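Side-chain contacts in dephospho-CoA kinase (Mycobacterium paratuberculosis, PDB 6N39), which probably catalyses the last step of coenzyme A biosynthesis, the ATP-dependent phosphorylation of the 3'-hydroxyl group of dephospho-CoA: residues A[391-394]-A[395-399]; A[203-206]-A[207-211]; A[383-386]-A[387-390]; A[231-234]-A[235-238]. All coordinates share one frame; numbering follows the deposited sequence.

How the contacts relate
Followed from the N terminus, the contacts come in the order 2, 4, 3, 1, strictly in series: none nests in or crosses another. Each joins two adjoining segments; contacts 1 and 4 lie within single helices, contact 2 runs to the end of one, and contact 3 rounds the turn from helix 365-382 into helix 386-411. Contact 2 finishes helix 187-210 beside the parallel kinase sheet. Contact 4 sits in helix 228-243, between that region and the mixed sheet of the C-terminal part, its nearest atoms about 7 Å from contact 2. Contacts 3 and 1 follow each other directly on helix 386-411, centres 13 Å apart, and share one acetate.

Contact 1 of 4, residues A[391-394]-A[395-399]; sequences AVKE and PWFRD. With ACT (acetate ion), chain G.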
ATOM      1  N   ALA A 391     -12.651  -3.276  26.919  1.00 42.24           N
ATOM      2  CA  ALA A 391     -13.598  -3.000  27.995  1.00 49.26           C
ATOM      3  C   ALA A 391     -13.047  -1.974  28.979  1.00 48.43           C
ATOM      4  O   ALA A 391     -13.778  -1.076  29.414  1.00 38.69           O
ATOM      5  CB  ALA A 391     -13.967  -4.293  28.733  1.00 40.23           C
ATOM      6  N   VAL A 392     -11.769  -2.089  29.353  1.00 43.18           N
ATOM      7  CA  VAL A 392     -11.226  -1.130  30.316  1.00 47.78           C
ATOM      8  C   VAL A 392     -11.142   0.265  29.697  1.00 42.76           C
ATOM      9  O   VAL A 392     -11.471   1.261  30.351  1.00 49.52           O
ATOM     10  CB  VAL A 392      -9.866  -1.602  30.867  1.00 52.51           C
ATOM     11  CG1 VAL A 392      -9.218  -0.505  31.701  1.00 54.27           C
ATOM     12  CG2 VAL A 392     -10.059  -2.841  31.720  1.00 51.89           C
ATOM     13  N   LYS A 393     -10.759   0.358  28.417  1.00 43.39           N
ATOM     14  CA  LYS A 393     -10.669   1.670  27.772  1.00 42.78           C
ATOM     15  C   LYS A 393     -12.039   2.312  27.555  1.00 45.94           C
ATOM     16  O   LYS A 393     -12.175   3.538  27.652  1.00 43.53           O
ATOM     17  CB  LYS A 393      -9.974   1.569  26.409  1.00 38.18           C
ATOM     18  CG  LYS A 393      -8.504   1.247  26.432  1.00 57.26           C
ATOM     19  CD  LYS A 393      -7.779   1.939  25.268  1.00 62.95           C
ATOM     20  CE  LYS A 393      -8.424   1.687  23.911  1.00 62.48           C
ATOM     21  NZ  LYS A 393      -7.794   2.550  22.848  1.00 55.77           N
ATOM     22  N   GLU A 394     -13.045   1.516  27.192  1.00 40.50           N
ATOM     23  CA  GLU A 394     -14.249   2.085  26.585  1.00 35.42           C
ATOM     24  C   GLU A 394     -14.935   3.169  27.419  1.00 36.49           C
ATOM     25  O   GLU A 394     -15.335   4.188  26.829  1.00 38.41           O
ATOM     26  CB  GLU A 394     -15.245   0.964  26.249  1.00 37.01           C
ATOM     27  CG  GLU A 394     -16.387   1.413  25.321  1.00 37.18           C
ATOM     28  CD  GLU A 394     -15.876   2.051  24.019  1.00 44.64           C
ATOM     29  OE1 GLU A 394     -16.498   3.037  23.552  1.00 42.73           O
ATOM     30  OE2 GLU A 394     -14.849   1.579  23.467  1.00 44.01           O
ATOM     31  N   PRO A 395     -15.106   3.044  28.739  1.00 35.31           N
ATOM     32  CA  PRO A 395     -15.822   4.115  29.456  1.00 38.95           C
ATOM     33  C   PRO A 395     -15.165   5.486  29.306  1.00 44.00           C
ATOM     34  O   PRO A 395     -15.869   6.499  29.294  1.00 42.09           O
ATOM     35  CB  PRO A 395     -15.829   3.627  30.914  1.00 36.99           C
ATOM     36  CG  PRO A 395     -15.686   2.140  30.818  1.00 39.08           C
ATOM     37  CD  PRO A 395     -14.768   1.920  29.633  1.00 35.27           C
ATOM     38  N   TRP A 396     -13.842   5.544  29.158  1.00 43.31           N
ATOM     39  CA  TRP A 396     -13.159   6.831  29.050  1.00 45.74           C
ATOM     40  C   TRP A 396     -13.609   7.618  27.817  1.00 45.22           C
ATOM     41  O   TRP A 396     -13.635   8.855  27.848  1.00 42.69           O
ATOM     42  CB  TRP A 396     -11.643   6.610  29.011  1.00 40.43           C
ATOM     43  CG  TRP A 396     -10.841   7.879  28.915  1.00 44.50           C
ATOM     44  CD1 TRP A 396     -10.446   8.685  29.952  1.00 49.84           C
ATOM     45  CD2 TRP A 396     -10.336   8.491  27.718  1.00 39.36           C
ATOM     46  NE1 TRP A 396      -9.720   9.754  29.470  1.00 47.48           N
ATOM     47  CE2 TRP A 396      -9.641   9.659  28.104  1.00 42.80           C
ATOM     48  CE3 TRP A 396     -10.403   8.165  26.362  1.00 39.82           C
ATOM     49  CZ2 TRP A 396      -9.022  10.503  27.176  1.00 41.03           C
ATOM     50  CZ3 TRP A 396      -9.768   8.997  25.443  1.00 47.28           C
ATOM     51  CH2 TRP A 396      -9.096  10.156  25.859  1.00 43.10           C
ATOM     52  N   PHE A 397     -13.974   6.928  26.731  1.00 38.97           N
ATOM     53  CA  PHE A 397     -14.377   7.642  25.523  1.00 38.94           C
ATOM     54  C   PHE A 397     -15.645   8.466  25.700  1.00 36.50           C
ATOM     55  O   PHE A 397     -15.823   9.428  24.964  1.00 40.44           O
ATOM     56  CB  PHE A 397     -14.531   6.679  24.341  1.00 39.34           C
ATOM     57  CG  PHE A 397     -13.223   6.212  23.802  1.00 38.00           C
ATOM     58  CD1 PHE A 397     -12.440   7.056  23.023  1.00 38.27           C
ATOM     59  CD2 PHE A 397     -12.740   4.954  24.112  1.00 41.87           C
ATOM     60  CE1 PHE A 397     -11.205   6.638  22.538  1.00 41.25           C
ATOM     61  CE2 PHE A 397     -11.501   4.528  23.633  1.00 47.46           C
ATOM     62  CZ  PHE A 397     -10.736   5.378  22.838  1.00 41.43           C
ATOM     63  N   ARG A 398     -16.499   8.186  26.690  1.00 37.49           N
ATOM     64  CA  ARG A 398     -17.680   9.033  26.850  1.00 37.86           C
ATOM     65  C   ARG A 398     -17.290  10.450  27.275  1.00 42.37           C
ATOM     66  O   ARG A 398     -17.730  11.451  26.680  1.00 48.30           O
ATOM     67  CB  ARG A 398     -18.647   8.406  27.850  1.00 38.31           C
ATOM     68  CG  ARG A 398     -19.102   6.997  27.450  1.00 39.02           C
ATOM     69  CD  ARG A 398     -20.379   6.580  28.193  1.00 35.14           C
ATOM     70  NE  ARG A 398     -20.194   6.482  29.647  1.00 42.68           N
ATOM     71  CZ  ARG A 398     -19.729   5.403  30.283  1.00 46.64           C
ATOM     72  NH1 ARG A 398     -19.387   4.314  29.607  1.00 39.64           N
ATOM     73  NH2 ARG A 398     -19.599   5.412  31.601  1.00 42.86           N
ATOM     74  N   ASP A 399     -16.423  10.550  28.278  1.00 44.41           N
ATOM     75  CA  ASP A 399     -15.973  11.857  28.744  1.00 44.08           C
ATOM     76  C   ASP A 399     -15.021  12.491  27.741  1.00 39.93           C
ATOM     77  O   ASP A 399     -15.048  13.713  27.542  1.00 46.29           O
ATOM     78  CB  ASP A 399     -15.315  11.714  30.119  1.00 54.67           C
ATOM     79  CG  ASP A 399     -14.796  13.023  30.669  1.00 58.10           C
ATOM     80  OD1 ASP A 399     -15.600  13.958  30.905  1.00 57.71           O
ATOM     81  OD2 ASP A 399     -13.573  13.092  30.902  1.00 70.07           O
TER
HETATM   82  C   ACT G 506      -4.441   2.178  21.305  1.00 60.99           C
HETATM   83  O   ACT G 506      -4.922   1.515  22.286  1.00 53.10           O
HETATM   84  OXT ACT G 506      -3.244   2.603  21.107  1.00 40.76           O
HETATM   85  CH3 ACT G 506      -5.462   2.538  20.169  1.00 65.60           C
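K393 brings the end of its chain up beside the F397 ring, one turn further on, beyond CE2 and CZ rather than over a face, with K393 CE 4.2 Å from F397 CE2. The two meet just where helix 386-411 is kinked by a proline. P395 has no N-H to give to the turn before, and its CD lies 3.2 Å from A391 O. The next two amides reach back three residues rather than four: W396 N bonds to K393 O, and F397 N bonds to E394 O at 3.1 Å. Both bonds are bent, and F397 N stands well above the plane of the E394 carbonyl, 51° out of it. Proline suits the kink because its nitrogen carries no hydrogen and CD takes up the space where the N-H would point.

E394 O lies at the F397 ring edge, and the E394 carboxylate puts OE2 4.0 Å from F397 CD2. That carboxylate gets there because CG is anti to the backbone N (chi1 -167°) and the chain then folds at chi2. One face of the phenyl ring takes CE3 of W396, which stands 4.0 Å above it toward the rim.

The long, bent chain of K393 suits its place, since its last methylene meets the ring while the ammonium goes on to polar partners. NZ donates to Y371 OH on helix 365-382 and, at 3.1 Å, to O of an acetate ion, probably from the crystallisation liquor. W396 stacks on Y371 too, tying the two helices together. On R398, the flat guanidinium is centred over P395 O, which lies 4.1 Å from its plane.

Contact 2 of 4, residues A[203-206]-A[207-211]; sequences VPFA and HNLST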
ATOM      1  N   VAL A 203       3.270 -15.491   2.249  1.00 31.76           N
ATOM      2  CA  VAL A 203       2.392 -16.655   2.383  1.00 30.13           C
ATOM      3  C   VAL A 203       1.186 -16.355   3.273  1.00 38.64           C
ATOM      4  O   VAL A 203       0.046 -16.589   2.835  1.00 34.24           O
ATOM      5  CB  VAL A 203       3.196 -17.879   2.858  1.00 34.36           C
ATOM      6  CG1 VAL A 203       2.265 -18.934   3.426  1.00 36.46           C
ATOM      7  CG2 VAL A 203       4.040 -18.475   1.700  1.00 33.97           C
ATOM      8  N   PRO A 204       1.349 -15.860   4.507  1.00 36.32           N
ATOM      9  CA  PRO A 204       0.153 -15.565   5.313  1.00 39.47           C
ATOM     10  C   PRO A 204      -0.695 -14.429   4.746  1.00 37.04           C
ATOM     11  O   PRO A 204      -1.918 -14.487   4.873  1.00 36.13           O
ATOM     12  CB  PRO A 204       0.727 -15.229   6.702  1.00 33.49           C
ATOM     13  CG  PRO A 204       2.157 -14.838   6.452  1.00 34.61           C
ATOM     14  CD  PRO A 204       2.599 -15.638   5.266  1.00 33.83           C
ATOM     15  N   PHE A 205      -0.100 -13.416   4.103  1.00 34.79           N
ATOM     16  CA  PHE A 205      -0.886 -12.369   3.452  1.00 33.87           C
ATOM     17  C   PHE A 205      -1.835 -12.971   2.417  1.00 39.26           C
ATOM     18  O   PHE A 205      -3.050 -12.725   2.445  1.00 34.64           O
ATOM     19  CB  PHE A 205       0.063 -11.346   2.810  1.00 30.81           C
ATOM     20  CG  PHE A 205      -0.589 -10.028   2.387  1.00 30.93           C
ATOM     21  CD1 PHE A 205      -1.944  -9.777   2.590  1.00 25.52           C
ATOM     22  CD2 PHE A 205       0.184  -9.031   1.788  1.00 33.24           C
ATOM     23  CE1 PHE A 205      -2.522  -8.551   2.200  1.00 28.39           C
ATOM     24  CE2 PHE A 205      -0.375  -7.818   1.387  1.00 36.27           C
ATOM     25  CZ  PHE A 205      -1.736  -7.568   1.606  1.00 32.11           C
ATOM     26  N   ALA A 206      -1.295 -13.789   1.509  1.00 36.21           N
ATOM     27  CA  ALA A 206      -2.122 -14.422   0.479  1.00 40.83           C
ATOM     28  C   ALA A 206      -3.157 -15.362   1.089  1.00 35.29           C
ATOM     29  O   ALA A 206      -4.316 -15.393   0.650  1.00 36.22           O
ATOM     30  CB  ALA A 206      -1.241 -15.189  -0.522  1.00 31.55           C
ATOM     31  N   HIS A 207      -2.752 -16.160   2.083  1.00 34.70           N
ATOM     32  CA  HIS A 207      -3.700 -17.090   2.688  1.00 30.66           C
ATOM     33  C   HIS A 207      -4.829 -16.340   3.380  1.00 32.86           C
ATOM     34  O   HIS A 207      -5.998 -16.731   3.281  1.00 35.47           O
ATOM     35  CB  HIS A 207      -2.988 -18.013   3.682  1.00 30.36           C
ATOM     36  CG  HIS A 207      -3.913 -18.943   4.392  1.00 35.25           C
ATOM     37  ND1 HIS A 207      -4.598 -19.947   3.742  1.00 38.75           N
ATOM     38  CD2 HIS A 207      -4.255 -19.039   5.696  1.00 42.83           C
ATOM     39  CE1 HIS A 207      -5.323 -20.619   4.615  1.00 40.73           C
ATOM     40  NE2 HIS A 207      -5.132 -20.090   5.810  1.00 45.73           N
ATOM     41  N   ASN A 208      -4.491 -15.262   4.089  1.00 34.69           N
ATOM     42  CA  ASN A 208      -5.494 -14.450   4.766  1.00 32.29           C
ATOM     43  C   ASN A 208      -6.460 -13.841   3.773  1.00 35.35           C
ATOM     44  O   ASN A 208      -7.670 -13.811   4.023  1.00 33.81           O
ATOM     45  CB  ASN A 208      -4.820 -13.340   5.576  1.00 34.65           C
ATOM     46  CG  ASN A 208      -4.254 -13.837   6.895  1.00 38.49           C
ATOM     47  OD1 ASN A 208      -4.549 -14.952   7.327  1.00 36.91           O
ATOM     48  ND2 ASN A 208      -3.458 -13.004   7.547  1.00 33.47           N
ATOM     49  N   LEU A 209      -5.939 -13.325   2.649  1.00 37.33           N
ATOM     50  CA  LEU A 209      -6.813 -12.750   1.628  1.00 41.97           C
ATOM     51  C   LEU A 209      -7.764 -13.799   1.082  1.00 34.73           C
ATOM     52  O   LEU A 209      -8.971 -13.559   0.946  1.00 37.85           O
ATOM     53  CB  LEU A 209      -5.984 -12.158   0.485  1.00 41.25           C
ATOM     54  CG  LEU A 209      -5.464 -10.737   0.620  1.00 42.17           C
ATOM     55  CD1 LEU A 209      -4.811 -10.337  -0.707  1.00 45.55           C
ATOM     56  CD2 LEU A 209      -6.595  -9.741   1.012  1.00 31.58           C
ATOM     57  N   SER A 210      -7.230 -14.980   0.774  1.00 35.61           N
ATOM     58  CA  SER A 210      -8.045 -16.043   0.204  1.00 40.07           C
ATOM     59  C   SER A 210      -9.120 -16.533   1.169  1.00 42.02           C
ATOM     60  O   SER A 210     -10.170 -17.007   0.728  1.00 39.87           O
ATOM     61  CB  SER A 210      -7.147 -17.207  -0.207  1.00 41.98           C
ATOM     62  OG  SER A 210      -7.935 -18.344  -0.461  1.00 54.24           O
ATOM     63  N   THR A 211      -8.870 -16.483   2.476  1.00 38.06           N
ATOM     64  CA  THR A 211      -9.876 -16.904   3.444  1.00 40.98           C
ATOM     65  C   THR A 211     -10.589 -15.715   4.062  1.00 37.82           C
ATOM     66  O   THR A 211     -11.356 -15.893   5.009  1.00 42.47           O
ATOM     67  CB  THR A 211      -9.257 -17.767   4.552  1.00 42.14           C
ATOM     68  OG1 THR A 211      -8.088 -17.121   5.072  1.00 40.68           O
ATOM     69  CG2 THR A 211      -8.894 -19.173   4.043  1.00 39.54           C
TER
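Four successive amides, H207 to S210, donate to the carbonyls of V203 to A206 in regular alpha-helical order, the shortest being N208 N to P204 O at 2.8 Å. These are the last two turns of helix 187-210. P204, whose N lacks a bond to the turn before, still accepts through its O.

F205 and L209 lie side by side and point the same way. F205 CE1 comes 4.0 Å from L209 CG, a plain apolar meeting of a phenyl ring with a branched leucine. F205 reaches it because its CG is anti to the backbone N (chi1 -166°), which makes the ring stand out from the helix and lean toward L209.

N208 folds its CB and CG back against the preceding turn, with CG 3.2 Å from P204 O. Its amide is held from outside, since ND2 donates to A333 O. The helix end is closed by T211, the first residue to leave helical geometry. T211 OG1 donates to H207 O at 2.8 Å, while T211 N approaches the same oxygen from the opposite face of the carbonyl plane. A threonine is apt here, because its hydroxyl adds a second bond as the helix stops.

F205, A206 and L209 all rest on L10, at the start of strand 10-16, the middle strand of the parallel kinase sheet, while P204 and F205 touch the loop at A333 to P335.

Contact 3 of 4, residues A[383-386]-A[387-390]; sequences DGDI and DAYV. With ACT (acetate ion), chain G.
D385 turns its carboxylate onto the first turn of the helix that follows it: OD1 accepts a weak bond from D387 N, 3.2 Å long and bent to 130°. CG stands anti to the backbone N (chi1 -176°), which carries the carboxylate over the start of the helix and leaves OD2 4.0 Å from A388 CB. D385 O meanwhile accepts from Y389 N at 3.1 Å, and I386 O from V390 N at 2.9 Å.

On another flank I386 runs beside V390, its CD1 4.0 Å from V390 CG2; the same CD1 looks more loosely toward the Y389 ring.

D385 is thus the N-cap of helix 386-411, where a short acidic side chain can reach an amide that has no earlier carbonyl to bind. D387 adds a second carboxylate, its OD2 4.6 Å from D385 OD1. Two like charges so close should repel, but both would probably be eased by the positive end of the helix.

The turn before it leads the chain into the cap. D383 and G384 both have positive phi, and at the G384 angles a CB would press on the preceding carbonyl, so glycine fits. Further out, Y389 packs on A378 and A382 of helix 365-382. Its OH donates to an acetate oxygen at 2.6 Å, in the plane of the ring, and that acetate is also bound by K375 NZ, K267 N and K393 NZ.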
ATOM      1  N   ASP A 383      -3.796  -8.069  30.243  1.00 66.15           N
ATOM      2  CA  ASP A 383      -2.828  -9.158  30.207  1.00 73.24           C
ATOM      3  C   ASP A 383      -2.988  -9.995  28.934  1.00 74.17           C
ATOM      4  O   ASP A 383      -3.185 -11.209  28.975  1.00 80.20           O
ATOM      5  CB  ASP A 383      -2.954 -10.023  31.462  1.00 84.64           C
ATOM      6  CG  ASP A 383      -1.617 -10.552  31.942  1.00 99.47           C
ATOM      7  OD1 ASP A 383      -0.766  -9.731  32.353  1.00104.76           O
ATOM      8  OD2 ASP A 383      -1.417 -11.784  31.912  1.00105.76           O
ATOM      9  N   GLY A 384      -2.930  -9.313  27.787  1.00 72.43           N
ATOM     10  CA  GLY A 384      -2.970  -9.963  26.496  1.00 70.95           C
ATOM     11  C   GLY A 384      -4.351 -10.153  25.895  1.00 72.07           C
ATOM     12  O   GLY A 384      -4.453 -10.406  24.691  1.00 68.76           O
ATOM     13  N   ASP A 385      -5.414 -10.041  26.689  1.00 70.58           N
ATOM     14  CA  ASP A 385      -6.781 -10.265  26.222  1.00 65.64           C
ATOM     15  C   ASP A 385      -7.313  -8.968  25.608  1.00 61.59           C
ATOM     16  O   ASP A 385      -7.552  -7.988  26.323  1.00 60.99           O
ATOM     17  CB  ASP A 385      -7.644 -10.745  27.390  1.00 71.10           C
ATOM     18  CG  ASP A 385      -9.079 -11.096  26.987  1.00 79.81           C
ATOM     19  OD1 ASP A 385      -9.466 -10.927  25.813  1.00 82.40           O
ATOM     20  OD2 ASP A 385      -9.828 -11.558  27.872  1.00 91.42           O
ATOM     21  N   ILE A 386      -7.510  -8.968  24.282  1.00 59.64           N
ATOM     22  CA  ILE A 386      -7.942  -7.762  23.578  1.00 56.12           C
ATOM     23  C   ILE A 386      -9.294  -7.282  24.098  1.00 52.46           C
ATOM     24  O   ILE A 386      -9.510  -6.076  24.278  1.00 53.48           O
ATOM     25  CB  ILE A 386      -7.973  -8.006  22.055  1.00 59.62           C
ATOM     26  CG1 ILE A 386      -8.536  -6.789  21.317  1.00 57.94           C
ATOM     27  CG2 ILE A 386      -8.796  -9.233  21.714  1.00 58.36           C
ATOM     28  CD1 ILE A 386      -7.687  -5.544  21.446  1.00 66.67           C
ATOM     29  N   ASP A 387     -10.223  -8.213  24.337  1.00 49.14           N
ATOM     30  CA  ASP A 387     -11.555  -7.842  24.807  1.00 56.26           C
ATOM     31  C   ASP A 387     -11.484  -7.092  26.132  1.00 55.90           C
ATOM     32  O   ASP A 387     -12.127  -6.049  26.299  1.00 54.24           O
ATOM     33  CB  ASP A 387     -12.430  -9.091  24.942  1.00 59.82           C
ATOM     34  CG  ASP A 387     -12.821  -9.681  23.594  1.00 64.45           C
ATOM     35  OD1 ASP A 387     -12.507  -9.066  22.553  1.00 62.81           O
ATOM     36  OD2 ASP A 387     -13.443 -10.767  23.581  1.00 65.12           O
ATOM     37  N   ALA A 388     -10.714  -7.619  27.091  1.00 51.95           N
ATOM     38  CA  ALA A 388     -10.558  -6.949  28.380  1.00 48.84           C
ATOM     39  C   ALA A 388      -9.950  -5.563  28.210  1.00 52.16           C
ATOM     40  O   ALA A 388     -10.330  -4.615  28.909  1.00 50.05           O
ATOM     41  CB  ALA A 388      -9.696  -7.799  29.310  1.00 48.70           C
ATOM     42  N   TYR A 389      -9.004  -5.431  27.276  1.00 51.27           N
ATOM     43  CA  TYR A 389      -8.382  -4.140  27.004  1.00 47.39           C
ATOM     44  C   TYR A 389      -9.415  -3.135  26.495  1.00 46.86           C
ATOM     45  O   TYR A 389      -9.503  -1.997  26.986  1.00 47.90           O
ATOM     46  CB  TYR A 389      -7.246  -4.350  25.994  1.00 50.05           C
ATOM     47  CG  TYR A 389      -6.496  -3.106  25.625  1.00 47.67           C
ATOM     48  CD1 TYR A 389      -5.496  -2.599  26.446  1.00 48.82           C
ATOM     49  CD2 TYR A 389      -6.781  -2.436  24.443  1.00 45.16           C
ATOM     50  CE1 TYR A 389      -4.811  -1.444  26.100  1.00 50.81           C
ATOM     51  CE2 TYR A 389      -6.106  -1.291  24.089  1.00 49.47           C
ATOM     52  CZ  TYR A 389      -5.127  -0.796  24.917  1.00 53.82           C
ATOM     53  OH  TYR A 389      -4.471   0.348  24.547  1.00 49.62           O
ATOM     54  N   VAL A 390     -10.220  -3.557  25.518  1.00 46.70           N
ATOM     55  CA  VAL A 390     -11.282  -2.712  24.978  1.00 43.79           C
ATOM     56  C   VAL A 390     -12.257  -2.313  26.080  1.00 42.32           C
ATOM     57  O   VAL A 390     -12.663  -1.149  26.177  1.00 43.76           O
ATOM     58  CB  VAL A 390     -11.996  -3.442  23.820  1.00 46.40           C
ATOM     59  CG1 VAL A 390     -13.258  -2.679  23.382  1.00 41.01           C
ATOM     60  CG2 VAL A 390     -11.044  -3.623  22.628  1.00 51.27           C
TER
HETATM   61  C   ACT G 506      -4.441   2.178  21.305  1.00 60.99           C
HETATM   62  O   ACT G 506      -4.922   1.515  22.286  1.00 53.10           O
HETATM   63  OXT ACT G 506      -3.244   2.603  21.107  1.00 40.76           O
HETATM   64  CH3 ACT G 506      -5.462   2.538  20.169  1.00 65.60           C

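Contact 4 of 4, residues A[231-234]-A[235-238]; sequences QAQR and IVNR
Two amide groups, Q233 and N237, meet one turn apart with their planes 44° from each other. Q233 NE2 donates to N237 OD1 at 3.0 Å. The acceptor lies in the plane of the Q233 amide, but the donor stands 49° above the carbonyl plane of N237, so the bond misses the lone pairs. Q233 bends at chi2 to bring its amide forward along the helix; the longer glutamine chain spans the turn, while the short asparagine offers OD1 close to its own backbone. Another flat group, the R234 guanidinium, has Q231 N over one face, near its rim.

Beneath these, regular backbone bonds join the two turns. I235 lays CG1 against Q231 O at 3.3 Å, and V236 CG2 fits against A232 O at 3.2 Å.

The long arginine chains reach the kinase part: R234 NH1 bonds to A175 O, R238 NE to F132 O, and R238 NH2 makes a salt bridge to D178, while Y294 OH takes R238 NH1. Branched, apolar I235 and V236 suit the side turned to the mixed sheet, where I235 packs on I270 and I272 of strand 270-276, and V236 touches I272 and V250 of strand 249-253.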
ATOM      1  N   GLN A 231       4.461   4.860   6.509  1.00 32.83           N
ATOM      2  CA  GLN A 231       3.579   3.712   6.294  1.00 36.11           C
ATOM      3  C   GLN A 231       2.150   4.172   6.038  1.00 30.75           C
ATOM      4  O   GLN A 231       1.457   3.651   5.144  1.00 29.93           O
ATOM      5  CB  GLN A 231       3.633   2.752   7.495  1.00 31.47           C
ATOM      6  CG  GLN A 231       5.042   2.146   7.747  1.00 33.91           C
ATOM      7  CD  GLN A 231       5.144   1.372   9.071  1.00 41.63           C
ATOM      8  OE1 GLN A 231       4.175   1.255   9.823  1.00 36.80           O
ATOM      9  NE2 GLN A 231       6.327   0.851   9.353  1.00 43.08           N
ATOM     10  N   ALA A 232       1.694   5.166   6.808  1.00 33.38           N
ATOM     11  CA  ALA A 232       0.319   5.622   6.648  1.00 35.42           C
ATOM     12  C   ALA A 232       0.121   6.296   5.295  1.00 34.57           C
ATOM     13  O   ALA A 232      -0.946   6.170   4.690  1.00 31.34           O
ATOM     14  CB  ALA A 232      -0.070   6.568   7.787  1.00 32.00           C
ATOM     15  N   GLN A 233       1.122   7.032   4.813  1.00 31.55           N
ATOM     16  CA  GLN A 233       0.963   7.666   3.502  1.00 33.29           C
ATOM     17  C   GLN A 233       0.846   6.609   2.411  1.00 33.51           C
ATOM     18  O   GLN A 233       0.023   6.742   1.491  1.00 32.64           O
ATOM     19  CB  GLN A 233       2.128   8.614   3.205  1.00 41.11           C
ATOM     20  CG  GLN A 233       1.890   9.523   1.984  1.00 42.96           C
ATOM     21  CD  GLN A 233       0.644  10.405   2.153  1.00 52.45           C
ATOM     22  OE1 GLN A 233       0.596  11.262   3.037  1.00 61.15           O
ATOM     23  NE2 GLN A 233      -0.364  10.190   1.306  1.00 44.79           N
ATOM     24  N   ARG A 234       1.641   5.535   2.507  1.00 31.12           N
ATOM     25  CA  ARG A 234       1.491   4.463   1.521  1.00 34.58           C
ATOM     26  C   ARG A 234       0.079   3.903   1.555  1.00 37.28           C
ATOM     27  O   ARG A 234      -0.538   3.682   0.499  1.00 31.34           O
ATOM     28  CB  ARG A 234       2.512   3.346   1.755  1.00 30.67           C
ATOM     29  CG  ARG A 234       3.918   3.800   1.492  1.00 42.18           C
ATOM     30  CD  ARG A 234       4.873   2.633   1.453  1.00 44.47           C
ATOM     31  NE  ARG A 234       5.169   2.103   2.767  1.00 38.46           N
ATOM     32  CZ  ARG A 234       6.188   2.499   3.525  1.00 45.77           C
ATOM     33  NH1 ARG A 234       7.019   3.442   3.103  1.00 40.12           N
ATOM     34  NH2 ARG A 234       6.390   1.938   4.709  1.00 46.65           N
ATOM     35  N   ILE A 235      -0.467   3.722   2.764  1.00 29.12           N
ATOM     36  CA  ILE A 235      -1.802   3.138   2.894  1.00 29.06           C
ATOM     37  C   ILE A 235      -2.873   4.093   2.349  1.00 29.59           C
ATOM     38  O   ILE A 235      -3.779   3.684   1.614  1.00 28.69           O
ATOM     39  CB  ILE A 235      -2.069   2.760   4.364  1.00 31.72           C
ATOM     40  CG1 ILE A 235      -1.110   1.650   4.812  1.00 31.12           C
ATOM     41  CG2 ILE A 235      -3.534   2.358   4.550  1.00 27.47           C
ATOM     42  CD1 ILE A 235      -0.977   1.504   6.367  1.00 29.96           C
ATOM     43  N   VAL A 236      -2.792   5.369   2.727  1.00 30.40           N
ATOM     44  CA  VAL A 236      -3.738   6.382   2.264  1.00 31.04           C
ATOM     45  C   VAL A 236      -3.770   6.420   0.742  1.00 34.32           C
ATOM     46  O   VAL A 236      -4.845   6.427   0.134  1.00 32.19           O
ATOM     47  CB  VAL A 236      -3.378   7.765   2.845  1.00 31.02           C
ATOM     48  CG1 VAL A 236      -4.121   8.884   2.075  1.00 30.17           C
ATOM     49  CG2 VAL A 236      -3.699   7.832   4.351  1.00 30.89           C
ATOM     50  N   ASN A 237      -2.590   6.445   0.103  1.00 31.58           N
ATOM     51  CA  ASN A 237      -2.550   6.481  -1.357  1.00 33.67           C
ATOM     52  C   ASN A 237      -3.188   5.234  -1.950  1.00 35.24           C
ATOM     53  O   ASN A 237      -3.973   5.314  -2.909  1.00 32.34           O
ATOM     54  CB  ASN A 237      -1.103   6.619  -1.850  1.00 27.77           C
ATOM     55  CG  ASN A 237      -0.515   7.991  -1.571  1.00 33.92           C
ATOM     56  OD1 ASN A 237      -1.234   8.934  -1.240  1.00 31.21           O
ATOM     57  ND2 ASN A 237       0.808   8.111  -1.712  1.00 29.23           N
ATOM     58  N   ARG A 238      -2.836   4.060  -1.399  1.00 27.68           N
ATOM     59  CA  ARG A 238      -3.374   2.793  -1.891  1.00 29.92           C
ATOM     60  C   ARG A 238      -4.899   2.763  -1.800  1.00 30.79           C
ATOM     61  O   ARG A 238      -5.587   2.292  -2.720  1.00 30.24           O
ATOM     62  CB  ARG A 238      -2.760   1.638  -1.087  1.00 27.37           C
ATOM     63  CG  ARG A 238      -3.323   0.257  -1.405  1.00 29.55           C
ATOM     64  CD  ARG A 238      -2.684  -0.853  -0.500  1.00 28.44           C
ATOM     65  NE  ARG A 238      -1.220  -0.835  -0.590  1.00 29.49           N
ATOM     66  CZ  ARG A 238      -0.389  -0.844   0.454  1.00 33.68           C
ATOM     67  NH1 ARG A 238      -0.860  -0.943   1.707  1.00 28.29           N
ATOM     68  NH2 ARG A 238       0.923  -0.780   0.239  1.00 32.07           N
TER